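Local coordinates for protein staphylococcal superantigen-like 1 (Staphylococcus aureus, PDB 4O1N) that probably acts as a secreted protease that promotes virulence by cleaving host proteins, including collagens and the cytokines IL8, IL17A and interferon-gamma, at residues 135-139 with 140-144. Residues are numbered along the deposited sequence; the frame is centred on the assembly and turned at random.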
loop_
_atom_site.group_PDB
_atom_site.type_symbol
_atom_site.label_atom_id
_atom_site.label_comp_id
_atom_site.label_asym_id
_atom_site.label_seq_id
_atom_site.Cartn_x
_atom_site.Cartn_y
_atom_site.Cartn_z
ATOM N N TYR A 135 4.328 14.237 4.185
ATOM C CA TYR A 135 3.907 13.179 3.268
ATOM C C TYR A 135 2.651 13.705 2.552
ATOM O O TYR A 135 1.807 14.305 3.185
ATOM C CB TYR A 135 3.639 11.878 4.021
ATOM C CG TYR A 135 3.472 10.666 3.137
ATOM C CD1 TYR A 135 4.563 9.894 2.728
ATOM C CD2 TYR A 135 2.206 10.292 2.690
ATOM C CE1 TYR A 135 4.386 8.769 1.916
ATOM C CE2 TYR A 135 2.014 9.185 1.876
ATOM C CZ TYR A 135 3.105 8.419 1.486
ATOM O OH TYR A 135 2.891 7.312 0.672
ATOM N N TYR A 136 2.525 13.512 1.240
ATOM C CA TYR A 136 1.368 14.069 0.526
ATOM C C TYR A 136 0.380 12.973 0.151
ATOM O O TYR A 136 0.780 11.913 -0.253
ATOM C CB TYR A 136 1.841 14.855 -0.693
ATOM C CG TYR A 136 2.747 16.028 -0.322
ATOM C CD1 TYR A 136 2.284 17.351 -0.407
ATOM C CD2 TYR A 136 4.061 15.816 0.137
ATOM C CE1 TYR A 136 3.108 18.405 -0.058
ATOM C CE2 TYR A 136 4.883 16.880 0.504
ATOM C CZ TYR A 136 4.403 18.154 0.401
ATOM O OH TYR A 136 5.175 19.221 0.739
ATOM N N ILE A 137 -0.915 13.237 0.313
ATOM C CA ILE A 137 -1.940 12.216 0.193
ATOM C C ILE A 137 -3.117 12.737 -0.582
ATOM O O ILE A 137 -3.738 13.724 -0.186
ATOM C CB ILE A 137 -2.497 11.837 1.563
ATOM C CG1 ILE A 137 -1.381 11.390 2.497
ATOM C CG2 ILE A 137 -3.543 10.742 1.434
ATOM C CD1 ILE A 137 -1.714 11.676 3.937
ATOM N N SER A 138 -3.435 12.069 -1.683
ATOM C CA SER A 138 -4.474 12.547 -2.576
ATOM C C SER A 138 -5.723 11.736 -2.386
ATOM O O SER A 138 -6.757 12.157 -2.840
ATOM C CB SER A 138 -4.006 12.472 -4.042
ATOM O OG SER A 138 -3.812 11.125 -4.458
ATOM N N LYS A 139 -5.627 10.577 -1.719
ATOM C CA LYS A 139 -6.691 9.567 -1.726
ATOM C C LYS A 139 -7.492 9.539 -0.423
ATOM O O LYS A 139 -6.928 9.502 0.680
ATOM C CB LYS A 139 -6.124 8.169 -2.030
ATOM C CG LYS A 139 -5.954 7.876 -3.514
ATOM C CD LYS A 139 -5.302 6.527 -3.820
ATOM C CE LYS A 139 -5.932 5.316 -3.100
ATOM N NZ LYS A 139 -7.388 5.130 -3.336
ATOM N N GLU A 140 -8.821 9.539 -0.576
ATOM C CA GLU A 140 -9.743 9.486 0.536
ATOM C C GLU A 140 -9.628 8.166 1.241
ATOM O O GLU A 140 -9.595 8.131 2.460
ATOM C CB GLU A 140 -11.188 9.697 0.058
ATOM C CG GLU A 140 -11.494 11.114 -0.425
ATOM C CD GLU A 140 -12.818 11.243 -1.173
ATOM O OE1 GLU A 140 -13.783 10.459 -0.900
ATOM O OE2 GLU A 140 -12.870 12.155 -2.046
ATOM N N ASP A 141 -9.609 7.076 0.466
ATOM C CA ASP A 141 -9.537 5.699 0.989
ATOM C C ASP A 141 -8.212 5.091 0.510
ATOM O O ASP A 141 -8.018 4.887 -0.688
ATOM C CB ASP A 141 -10.717 4.895 0.469
ATOM C CG ASP A 141 -10.818 3.502 1.092
ATOM O OD1 ASP A 141 -10.613 3.371 2.316
ATOM O OD2 ASP A 141 -11.130 2.541 0.361
ATOM N N ILE A 142 -7.276 4.857 1.428
ATOM C CA ILE A 142 -5.938 4.503 1.029
ATOM C C ILE A 142 -5.512 3.284 1.791
ATOM O O ILE A 142 -5.797 3.134 2.992
ATOM C CB ILE A 142 -4.940 5.653 1.268
ATOM C CG1 ILE A 142 -3.556 5.285 0.763
ATOM C CG2 ILE A 142 -4.829 6.003 2.754
ATOM C CD1 ILE A 142 -2.629 6.472 0.616
ATOM N N SER A 143 -4.807 2.414 1.087
ATOM C CA SER A 143 -4.534 1.081 1.568
ATOM C C SER A 143 -3.196 0.998 2.284
ATOM O O SER A 143 -2.251 1.739 1.967
ATOM C CB SER A 143 -4.568 0.085 0.407
ATOM O OG SER A 143 -3.429 0.208 -0.390
ATOM N N LEU A 144 -3.123 0.095 3.259
ATOM C CA LEU A 144 -1.873 -0.127 3.956
ATOM C C LEU A 144 -0.852 -0.702 3.003
ATOM O O LEU A 144 0.348 -0.442 3.148
ATOM C CB LEU A 144 -2.050 -1.070 5.140
ATOM C CG LEU A 144 -3.016 -0.638 6.249
ATOM C CD1 LEU A 144 -3.061 -1.699 7.310
ATOM C CD2 LEU A 144 -2.652 0.695 6.863
#
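Lys139 folds its side chain forward along its own chain to grip the backbone of Asp141, two residues on. At its root, CB lies 3.4 Å from Glu140 N. CG stands beside the backbone N, anti to the carbonyl carbon (chi1 -84°), and the chain runs extended through CD; bends at chi3 and chi4 then turn the ammonium end toward Asp141 O, bringing CE to 3.2 Å from that oxygen. There the ammonium donates a hydrogen bond, NZ to Asp141 O 2.7 Å, nearly in line with the carbonyl (165° at the oxygen). The same NZ makes a salt bridge to Asp84 and a hydrogen bond to Thr105, so three partners fix this buried charge. The carboxylate of Asp141 points elsewhere, to Ser197, Lys74 and the backbone N of Lys106, while that of Glu140 receives the backbone N-H groups of Ser109 and Val110. On the inner side of the bend, Ile142 CD1 meets Ile137 CG2 at 4.4 Å, a loose apolar contact. The loop after strand 128-134 thus turns at Lys139-Glu140 into short strand 141-143, antiparallel to 197-199, and on into helix 144-159, N-capped by Ser143, at the OB-fold/beta-grasp interface of the two-domain staphylococcal/streptococcal toxin fold.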